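Local coordinates for beta-lactamase Rm3 (Uncultured bacterium, PDB 5IQK), which hydrolyses the beta-lactam ring of antibiotics as a subclass B3 metallo-beta-lactamase that binds zinc ions, at residues Gly21-Val26 with Ser32-Thr37; Val43-Gly48 with Val145-His150; Gln14-Leu19 with Ile60-Phe65; Gly169-Asn174 with Gly240-Val245. One frame throughout, in Å; residues are numbered along the deposited sequence.

Contact 1. Residues Gly21-Val26 with Ser32-Thr37; sequences GNTYYV and SSVLVT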
# COMPACT_ATOMS: atom_id res chain seq x y z
N GLY A 21 -0.80 17.34 -7.46
CA GLY A 21 -2.17 17.79 -7.36
C GLY A 21 -2.80 17.54 -6.00
O GLY A 21 -2.31 18.01 -4.98
N ASN A 22 -3.86 16.75 -5.99
CA ASN A 22 -4.58 16.47 -4.76
C ASN A 22 -4.09 15.21 -4.05
O ASN A 22 -4.77 14.70 -3.16
CB ASN A 22 -6.09 16.36 -5.03
CG ASN A 22 -6.42 15.25 -6.02
OD1 ASN A 22 -5.68 15.01 -6.97
ND2 ASN A 22 -7.54 14.57 -5.80
N THR A 23 -2.93 14.70 -4.46
CA THR A 23 -2.35 13.49 -3.85
C THR A 23 -1.19 13.84 -2.92
O THR A 23 -0.22 14.46 -3.36
CB THR A 23 -1.86 12.51 -4.93
OG1 THR A 23 -2.96 12.11 -5.78
CG2 THR A 23 -1.24 11.25 -4.28
N TYR A 24 -1.28 13.42 -1.66
CA TYR A 24 -0.25 13.75 -0.67
C TYR A 24 0.30 12.51 0.01
O TYR A 24 -0.43 11.54 0.19
CB TYR A 24 -0.80 14.65 0.42
CG TYR A 24 -1.37 15.96 -0.08
CD1 TYR A 24 -0.64 17.12 0.02
CD2 TYR A 24 -2.63 16.01 -0.66
CE1 TYR A 24 -1.16 18.33 -0.44
CE2 TYR A 24 -3.15 17.21 -1.12
CZ TYR A 24 -2.40 18.36 -1.01
OH TYR A 24 -2.91 19.56 -1.46
N TYR A 25 1.56 12.56 0.43
CA TYR A 25 2.15 11.51 1.28
C TYR A 25 1.99 11.84 2.76
O TYR A 25 2.37 12.92 3.21
CB TYR A 25 3.63 11.33 0.95
CG TYR A 25 4.26 10.11 1.60
CD1 TYR A 25 4.14 8.86 1.02
CD2 TYR A 25 4.95 10.21 2.80
CE1 TYR A 25 4.71 7.73 1.61
CE2 TYR A 25 5.54 9.08 3.40
CZ TYR A 25 5.40 7.85 2.80
OH TYR A 25 5.96 6.74 3.38
N VAL A 26 1.42 10.91 3.54
CA VAL A 26 1.20 11.14 4.97
C VAL A 26 1.71 9.98 5.82
O VAL A 26 1.34 9.84 6.99
CB VAL A 26 -0.29 11.39 5.29
CG1 VAL A 26 -0.76 12.70 4.69
CG2 VAL A 26 -1.14 10.24 4.77
N SER A 32 4.18 3.37 3.65
CA SER A 32 3.47 4.45 2.97
C SER A 32 2.04 4.60 3.46
O SER A 32 1.40 3.64 3.90
CB SER A 32 3.47 4.23 1.45
OG SER A 32 4.79 4.26 0.93
N SER A 33 1.57 5.84 3.43
CA SER A 33 0.16 6.16 3.56
C SER A 33 -0.06 7.36 2.66
O SER A 33 0.78 8.25 2.62
CB SER A 33 -0.23 6.47 5.01
OG SER A 33 -1.62 6.74 5.10
N VAL A 34 -1.16 7.37 1.91
CA VAL A 34 -1.37 8.40 0.90
C VAL A 34 -2.77 9.01 1.05
O VAL A 34 -3.76 8.29 1.21
CB VAL A 34 -1.18 7.82 -0.54
CG1 VAL A 34 -1.68 8.81 -1.61
CG2 VAL A 34 0.28 7.47 -0.78
N LEU A 35 -2.83 10.34 0.99
CA LEU A 35 -4.07 11.08 1.09
C LEU A 35 -4.44 11.70 -0.26
O LEU A 35 -3.62 12.38 -0.88
CB LEU A 35 -3.95 12.17 2.16
CG LEU A 35 -5.20 12.96 2.53
CD1 LEU A 35 -6.17 12.09 3.31
CD2 LEU A 35 -4.81 14.22 3.32
N VAL A 36 -5.65 11.44 -0.72
CA VAL A 36 -6.14 11.98 -1.97
C VAL A 36 -7.38 12.82 -1.65
O VAL A 36 -8.41 12.29 -1.23
CB VAL A 36 -6.48 10.89 -3.02
CG1 VAL A 36 -6.78 11.54 -4.37
CG2 VAL A 36 -5.36 9.85 -3.12
N THR A 37 -7.28 14.13 -1.86
CA THR A 37 -8.25 15.06 -1.28
C THR A 37 -9.29 15.59 -2.27
O THR A 37 -9.09 15.57 -3.49
CB THR A 37 -7.53 16.28 -0.69
OG1 THR A 37 -6.87 17.00 -1.73
CG2 THR A 37 -6.49 15.84 0.36
O HOH W 1 -5.47 19.52 -2.37
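The contact is a beta hairpin in the N-terminal sheet of the metallo-beta-lactamase fold, with strands 23-25 and 34-36 running antiparallel. Tyr24 and Leu35 form the hydrogen-bonded pair. Tyr24 N reaches Leu35 O at 2.7 Å, and Leu35 N returns to Tyr24 O. Thr23 with Val36 and Tyr25 with Val34 are non-hydrogen-bonded pairs. The ladder runs on at both ends, through Val26 N to Ser33 O and Thr37 N to Asn22 O.

Asn22 adds a side-chain bond. Its CG sits between the backbone N and the carbonyl carbon (chi1 60°), which brings ND2 to the end of the partner strand, at Thr37. Asn22 ND2 then donates to Thr37 O at 3.0 Å, nearly straight and in the amide plane. Asn22 OD1 is taken by Ser166, so both ends of the amide are held and its flip is fixed. Val36 CG1 packs 3.4 Å from Asn22 ND2.

The Tyr24 ring presents its edge to Leu35 O. One water joins Tyr24 OH, at 2.7 Å, to Thr37 OG1. Tyr25 lays one ring face over Ser33 O, while Ser32 OG lies at its edge, 3.5 Å from Tyr25 CE1. The hydroxyl of Tyr25 is bonded to Met28 O in the connecting loop, and that of Ser32 to Ser221 O.

Strand 17-20 flanks the hairpin on one side and strand 42-45 on the other. Leu35 and Val26 face helix 53-62. Thr23 OG1 is hydrogen-bonded to Trp164 NE1 and Ser166 OG of the second sheet, and Val34 meets Ile220 there.

Contact 2. Residues Val43-Gly48 with Val145-His150; sequences VLIDGG and VYLTAH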
# COMPACT_ATOMS: atom_id res chain seq x y z
N VAL A 43 -9.80 10.48 0.47
CA VAL A 43 -9.48 9.06 0.47
C VAL A 43 -8.11 8.88 1.10
O VAL A 43 -7.19 9.66 0.83
CB VAL A 43 -9.48 8.48 -0.94
CG1 VAL A 43 -9.11 6.98 -0.91
CG2 VAL A 43 -10.84 8.68 -1.59
N LEU A 44 -8.00 7.89 1.98
CA LEU A 44 -6.74 7.58 2.64
C LEU A 44 -6.35 6.17 2.28
O LEU A 44 -7.18 5.27 2.34
CB LEU A 44 -6.85 7.74 4.16
CG LEU A 44 -5.61 7.47 5.00
CD1 LEU A 44 -4.51 8.45 4.61
CD2 LEU A 44 -5.93 7.59 6.48
N ILE A 45 -5.10 5.98 1.87
CA ILE A 45 -4.61 4.67 1.49
C ILE A 45 -3.59 4.16 2.49
O ILE A 45 -2.54 4.78 2.69
CB ILE A 45 -3.99 4.68 0.08
CG1 ILE A 45 -4.97 5.30 -0.92
CG2 ILE A 45 -3.63 3.26 -0.37
CD1 ILE A 45 -4.46 5.31 -2.34
N ASP A 46 -3.94 3.02 3.11
CA ASP A 46 -3.14 2.27 4.08
C ASP A 46 -3.00 2.98 5.43
O ASP A 46 -3.16 4.20 5.55
CB ASP A 46 -1.78 1.93 3.50
CG ASP A 46 -1.74 0.54 2.88
OD1 ASP A 46 -2.75 -0.19 3.01
OD2 ASP A 46 -0.70 0.18 2.29
N GLY A 47 -2.73 2.17 6.46
CA GLY A 47 -2.79 2.63 7.83
C GLY A 47 -1.55 2.33 8.67
O GLY A 47 -1.51 2.65 9.87
N GLY A 48 -0.53 1.75 8.05
CA GLY A 48 0.72 1.48 8.74
C GLY A 48 0.55 0.48 9.87
O GLY A 48 -0.44 -0.26 9.90
N VAL A 145 -13.04 12.14 -6.95
CA VAL A 145 -11.89 11.25 -7.05
C VAL A 145 -12.35 9.81 -7.18
O VAL A 145 -13.07 9.28 -6.32
CB VAL A 145 -10.93 11.39 -5.85
CG1 VAL A 145 -11.70 11.45 -4.56
CG2 VAL A 145 -9.90 10.25 -5.82
N TYR A 146 -11.97 9.20 -8.29
CA TYR A 146 -12.36 7.84 -8.62
C TYR A 146 -11.17 6.91 -8.62
O TYR A 146 -10.18 7.13 -9.33
CB TYR A 146 -13.07 7.79 -9.97
CG TYR A 146 -14.45 8.42 -9.90
CD1 TYR A 146 -15.58 7.62 -9.80
CD2 TYR A 146 -14.61 9.79 -9.93
CE1 TYR A 146 -16.84 8.17 -9.73
CE2 TYR A 146 -15.87 10.36 -9.85
CZ TYR A 146 -16.99 9.55 -9.76
OH TYR A 146 -18.24 10.11 -9.69
N LEU A 147 -11.24 5.90 -7.76
CA LEU A 147 -10.16 4.95 -7.57
C LEU A 147 -10.56 3.62 -8.17
O LEU A 147 -11.75 3.28 -8.19
CB LEU A 147 -9.83 4.82 -6.09
CG LEU A 147 -9.30 6.14 -5.54
CD1 LEU A 147 -10.09 6.56 -4.33
CD2 LEU A 147 -7.83 5.98 -5.19
N THR A 148 -9.58 2.89 -8.69
CA THR A 148 -9.83 1.57 -9.25
C THR A 148 -8.88 0.57 -8.60
O THR A 148 -7.68 0.83 -8.47
CB THR A 148 -9.66 1.54 -10.78
OG1 THR A 148 -10.57 2.47 -11.38
CG2 THR A 148 -9.96 0.15 -11.34
N ALA A 149 -9.44 -0.54 -8.15
CA ALA A 149 -8.67 -1.60 -7.52
C ALA A 149 -8.13 -2.58 -8.55
O ALA A 149 -8.82 -2.92 -9.52
CB ALA A 149 -9.51 -2.32 -6.50
N HIS A 150 -6.90 -3.04 -8.35
CA HIS A 150 -6.31 -4.04 -9.21
C HIS A 150 -5.77 -5.16 -8.34
O HIS A 150 -4.90 -4.93 -7.51
CB HIS A 150 -5.19 -3.44 -10.06
CG HIS A 150 -5.61 -2.26 -10.86
ND1 HIS A 150 -6.07 -2.36 -12.16
CD2 HIS A 150 -5.66 -0.94 -10.55
CE1 HIS A 150 -6.38 -1.16 -12.61
NE2 HIS A 150 -6.14 -0.28 -11.65
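Strands 43-45 and 145-150 lie in different sheets, their axes 10.2 Å apart at closest approach and 32° from parallel, so no backbone bond joins them and side chains fill the gap.

Val43 and Leu147 carry the contact. Their ends meet head on. Leu147 CD1 fits into the fork of Val43, 3.5 Å from Val43 CG2 and 3.6 Å from Val43 CG1. The Val43 side chain leaves its strand toward the other sheet, and with CG1 anti to the backbone N (chi1 179°) both methyls meet Leu147 CD1. Val145 comes in at a slant beside this pair. Its CG1 branch meets Val43 CG2 at 4.2 Å. Ile45 extends the patch along its strand, but more loosely: Ile45 CD1 stands 4.5 Å from Leu147 CD2.

Other residues complete the layer. Leu74 of strand 70-74 touches Val43, Ile45 and Leu147. Trp164 of strand 160-168 touches Ile45 and Leu147, and Val142 touches Val43. This is the interior of the alpha-beta/beta-alpha sandwich, where the two sheets pack face to face.

All four side chains are aliphatic and buried, and no hydrogen bond crosses between the segments. The contact therefore rests on dispersion and on the exclusion of water, with shape rather than polar direction setting how the branches fit.

Contact 3. Residues Gln14-Leu19 with Ile60-Phe65; sequences QAPFRL and IGALGF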
# COMPACT_ATOMS: atom_id res chain seq x y z
N GLN A 14 8.18 10.83 9.17
CA GLN A 14 8.42 11.47 7.89
C GLN A 14 7.50 12.68 7.80
O GLN A 14 6.29 12.55 7.97
CB GLN A 14 8.15 10.51 6.73
CG GLN A 14 8.20 11.21 5.38
CD GLN A 14 9.56 11.82 5.11
OE1 GLN A 14 10.55 11.12 5.10
NE2 GLN A 14 9.60 13.14 4.90
N ALA A 15 8.06 13.85 7.55
CA ALA A 15 7.24 15.04 7.32
C ALA A 15 6.39 14.85 6.05
O ALA A 15 6.91 14.45 5.02
CB ALA A 15 8.11 16.28 7.22
N PRO A 16 5.08 15.14 6.13
CA PRO A 16 4.20 14.93 4.98
C PRO A 16 4.44 15.93 3.85
O PRO A 16 4.95 17.02 4.11
CB PRO A 16 2.80 15.11 5.58
CG PRO A 16 3.01 16.10 6.68
CD PRO A 16 4.37 15.77 7.26
N PHE A 17 4.08 15.57 2.62
CA PHE A 17 4.33 16.43 1.46
C PHE A 17 3.38 16.13 0.30
O PHE A 17 2.84 15.02 0.17
CB PHE A 17 5.78 16.29 0.97
CG PHE A 17 6.19 14.87 0.66
CD1 PHE A 17 6.16 14.39 -0.64
CD2 PHE A 17 6.61 14.03 1.67
CE1 PHE A 17 6.53 13.08 -0.93
CE2 PHE A 17 6.99 12.73 1.39
CZ PHE A 17 6.95 12.26 0.09
N ARG A 18 3.25 17.07 -0.60
CA ARG A 18 2.45 16.86 -1.75
C ARG A 18 3.19 16.13 -2.82
O ARG A 18 4.33 16.38 -3.08
CB ARG A 18 1.99 18.21 -2.32
CG ARG A 18 1.33 18.11 -3.67
CD ARG A 18 1.13 19.49 -4.27
NE ARG A 18 -0.25 19.81 -4.59
CZ ARG A 18 -0.65 21.01 -4.92
NH1 ARG A 18 0.24 21.98 -4.97
NH2 ARG A 18 -1.90 21.24 -5.23
N LEU A 19 2.53 15.19 -3.45
CA LEU A 19 3.14 14.43 -4.54
C LEU A 19 2.82 15.07 -5.87
O LEU A 19 3.72 15.51 -6.59
CB LEU A 19 2.65 12.99 -4.51
CG LEU A 19 3.26 12.16 -3.40
CD1 LEU A 19 2.37 10.95 -3.13
CD2 LEU A 19 4.66 11.73 -3.82
N ILE A 60 -1.77 14.24 8.44
CA ILE A 60 -2.91 14.78 7.71
C ILE A 60 -3.17 16.22 8.18
O ILE A 60 -3.35 17.11 7.37
CB ILE A 60 -4.17 13.91 7.90
CG1 ILE A 60 -3.97 12.55 7.23
CG2 ILE A 60 -5.42 14.61 7.35
CD1 ILE A 60 -5.07 11.55 7.55
N GLY A 61 -3.13 16.42 9.50
CA GLY A 61 -3.32 17.75 10.08
C GLY A 61 -2.25 18.75 9.68
O GLY A 61 -2.55 19.92 9.42
N ALA A 62 -1.01 18.29 9.65
CA ALA A 62 0.13 19.16 9.34
C ALA A 62 0.00 19.73 7.94
O ALA A 62 0.47 20.83 7.66
CB ALA A 62 1.44 18.41 9.50
N LEU A 63 -0.65 18.98 7.06
CA LEU A 63 -0.91 19.41 5.69
C LEU A 63 -2.07 20.40 5.62
O LEU A 63 -2.31 20.99 4.56
CB LEU A 63 -1.22 18.21 4.80
CG LEU A 63 -0.02 17.31 4.48
CD1 LEU A 63 -0.47 16.10 3.66
CD2 LEU A 63 1.07 18.09 3.74
N GLY A 64 -2.82 20.52 6.71
CA GLY A 64 -3.98 21.39 6.74
C GLY A 64 -5.29 20.67 6.45
O GLY A 64 -6.29 21.32 6.13
N PHE A 65 -5.29 19.34 6.57
CA PHE A 65 -6.52 18.57 6.40
C PHE A 65 -6.94 17.92 7.71
O PHE A 65 -6.24 18.03 8.72
CB PHE A 65 -6.35 17.52 5.30
CG PHE A 65 -5.99 18.11 3.96
CD1 PHE A 65 -6.92 18.84 3.23
CD2 PHE A 65 -4.70 17.96 3.45
CE1 PHE A 65 -6.59 19.39 2.00
CE2 PHE A 65 -4.37 18.50 2.22
CZ PHE A 65 -5.31 19.23 1.49
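Pro16 lays its ring against the side chain of Leu63, and the two side chains run alongside in opposite senses. Pro16 CB is 3.7 Å from Leu63 CG, and Pro16 CG is 3.9 Å from the same atom. Both methyls of Leu63 also lie near Pro16 CB, each at 3.9 Å, so the branched end straddles that carbon. Leu63 CG is anti to the carbonyl carbon (chi1 -72°), which carries the branch toward the proline although the bond leaving its CA does not aim there. Leu63 CD2 continues to the backbone, 4.0 Å from Pro16 C and 4.1 Å from Phe17 N. Ala62 adds its methyl at the outer side, with Ala62 CB 4.0 Å from Pro16 CG.

The contact joins the approach to edge strand 17-20 with the C-terminal end of helix 53-62. That helix closes in a Schellman motif. Gly64 takes positive phi, Phe65 N bonds to Ile60 O, and Gly64 N bonds to Gly61 O at 2.8 Å. The turn leaves Leu63 facing the sheet, where it also packs on Tyr24 and Val26.

Phe17, next after the proline, turns its side chain away from the helix, toward Trp230 and Leu233 of helix 229-239. The chain at Pro16 and Phe17 therefore has the helix end on one side and helix 229-239 on the other.

No hydrogen bond spans the two segments. The joint is a small apolar patch near the surface, and the proline ring, which restricts its own backbone, offers Leu63 a compact apolar surface.

Contact 4. Residues Gly169-Asn174 with Gly240-Val245; sequences GPRCLN and GSDAFV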
# COMPACT_ATOMS: atom_id res chain seq x y z
N GLY A 169 -4.48 21.36 -12.54
CA GLY A 169 -5.18 22.23 -13.48
C GLY A 169 -5.53 21.48 -14.74
O GLY A 169 -6.32 20.54 -14.69
N PRO A 170 -4.94 21.87 -15.88
CA PRO A 170 -5.23 21.16 -17.13
C PRO A 170 -4.45 19.84 -17.30
O PRO A 170 -4.90 18.99 -18.06
CB PRO A 170 -4.82 22.15 -18.22
CG PRO A 170 -3.91 23.12 -17.56
CD PRO A 170 -4.26 23.16 -16.11
N ARG A 171 -3.34 19.66 -16.59
CA ARG A 171 -2.55 18.44 -16.77
C ARG A 171 -2.95 17.37 -15.76
O ARG A 171 -2.94 17.60 -14.55
CB ARG A 171 -1.06 18.76 -16.66
CG ARG A 171 -0.12 17.58 -16.73
CD ARG A 171 1.29 18.01 -16.32
NE ARG A 171 2.27 16.94 -16.44
CZ ARG A 171 3.42 16.91 -15.77
NH1 ARG A 171 3.73 17.89 -14.94
NH2 ARG A 171 4.26 15.89 -15.93
N CYS A 172 -3.32 16.19 -16.26
CA CYS A 172 -3.64 15.04 -15.44
C CYS A 172 -2.53 14.00 -15.47
O CYS A 172 -1.93 13.76 -16.52
CB CYS A 172 -4.96 14.40 -15.88
SG CYS A 172 -6.42 15.47 -15.53
N LEU A 173 -2.25 13.39 -14.33
CA LEU A 173 -1.29 12.30 -14.32
C LEU A 173 -1.92 11.05 -13.76
O LEU A 173 -2.85 11.12 -12.95
CB LEU A 173 -0.05 12.69 -13.51
CG LEU A 173 0.82 13.78 -14.12
CD1 LEU A 173 2.04 14.02 -13.25
CD2 LEU A 173 1.23 13.42 -15.54
N ASN A 174 -1.43 9.89 -14.20
CA ASN A 174 -1.88 8.61 -13.67
C ASN A 174 -1.10 8.23 -12.42
O ASN A 174 0.12 8.10 -12.45
CB ASN A 174 -1.75 7.52 -14.74
CG ASN A 174 -2.57 7.82 -15.97
OD1 ASN A 174 -3.75 8.14 -15.87
ND2 ASN A 174 -1.94 7.74 -17.14
N GLY A 240 10.92 20.25 -7.97
CA GLY A 240 9.48 20.29 -8.05
C GLY A 240 8.83 18.93 -8.23
O GLY A 240 9.45 17.88 -7.98
N SER A 241 7.58 18.94 -8.67
CA SER A 241 6.80 17.70 -8.80
C SER A 241 7.34 16.78 -9.89
O SER A 241 7.07 15.57 -9.87
CB SER A 241 5.33 18.03 -9.07
OG SER A 241 5.15 18.55 -10.38
N ASP A 242 8.09 17.35 -10.84
CA ASP A 242 8.72 16.56 -11.90
C ASP A 242 9.53 15.42 -11.30
O ASP A 242 9.66 14.35 -11.89
CB ASP A 242 9.64 17.41 -12.77
CG ASP A 242 8.91 18.09 -13.91
OD1 ASP A 242 7.73 17.77 -14.16
OD2 ASP A 242 9.55 18.94 -14.58
N ALA A 243 10.09 15.67 -10.13
CA ALA A 243 10.93 14.70 -9.46
C ALA A 243 10.19 13.41 -9.12
O ALA A 243 10.82 12.36 -9.00
CB ALA A 243 11.52 15.29 -8.20
N PHE A 244 8.87 13.48 -8.96
CA PHE A 244 8.08 12.30 -8.61
C PHE A 244 7.52 11.59 -9.84
O PHE A 244 6.97 10.50 -9.74
CB PHE A 244 6.93 12.68 -7.68
CG PHE A 244 7.38 13.21 -6.36
CD1 PHE A 244 8.03 12.39 -5.46
CD2 PHE A 244 7.16 14.54 -6.02
CE1 PHE A 244 8.45 12.88 -4.24
CE2 PHE A 244 7.59 15.03 -4.79
CZ PHE A 244 8.25 14.18 -3.90
N VAL A 245 7.64 12.24 -11.00
CA VAL A 245 7.07 11.73 -12.24
C VAL A 245 8.07 10.90 -13.04
O VAL A 245 9.16 11.36 -13.38
CB VAL A 245 6.55 12.90 -13.11
CG1 VAL A 245 6.00 12.40 -14.44
CG2 VAL A 245 5.50 13.66 -12.35
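Leu173 and Val245 stand nearly perpendicular, with Leu173 CD1 3.6 Å from Val245 CG2. Both point into the gap between the segments. Leu173 CG is anti to the carbonyl carbon (chi1 -68°), and the chain is then extended to CD1, so that methyl leads. The two branches of Val245 are shared out: CG2 serves Leu173, while CG1 lies 4.2 Å from Arg171 NH2, in an oblique approach to the guanidinium. Arg171 and Val245 approach from facing sides.

Arg171 runs out fully extended from CG to NE, on the same side of its strand as Leu173. Leu173 CD1 stands 3.9 Å above one face of the guanidinium plane, offset toward its rim. The methyl thus touches both the guanidinium face and Val245, while Arg171 NH2 and Val245 CG1 also meet directly.

The strand is part of 171-178 in the second sheet. Cys172, between Arg171 and Leu173 in the strand, is disulfide-bonded to Cys167 of strand 160-168, its hairpin partner. The other segment is a 3-10 turn, residues 241-244, between helices 229-239 and 249-269. Its backbone bonds include Phe244 N to Ser241 O at 2.9 Å and Val245 N to Asp242 O at 3.1 Å.

Asp242 comes crosswise to Arg171, near the guanidinium edge, with the two planes 75° apart. Arg171 NH1 to Asp242 OD1 is 4.1 Å, too long for a salt bridge. The opposite charges probably attract each other weakly at this solvent-exposed spot. Phe20 of strand 17-20 touches Arg171, Leu173 and Ser241.

From the N terminus, the chain enters contact 3 at 14-19, and this contact closes only when helix 53-62 ends at 60-65. Contact 1 forms and closes within that loop, as the hairpin of 21-26 and 32-37. Contact 2 opens at 43-48, also inside the loop, but closes far beyond it at 145-150, so contacts 2 and 3 cross. Contact 4 follows in series. It ties strand 171-178 of the second sheet to the loop between helices 229-239 and 249-269. Contacts 1 and 2 meet through adjacent strands of the first sheet. Contact 2 ties that sheet to the second. Contact 3 ties it to a helix and touches contact 4 through Phe17 and Phe244.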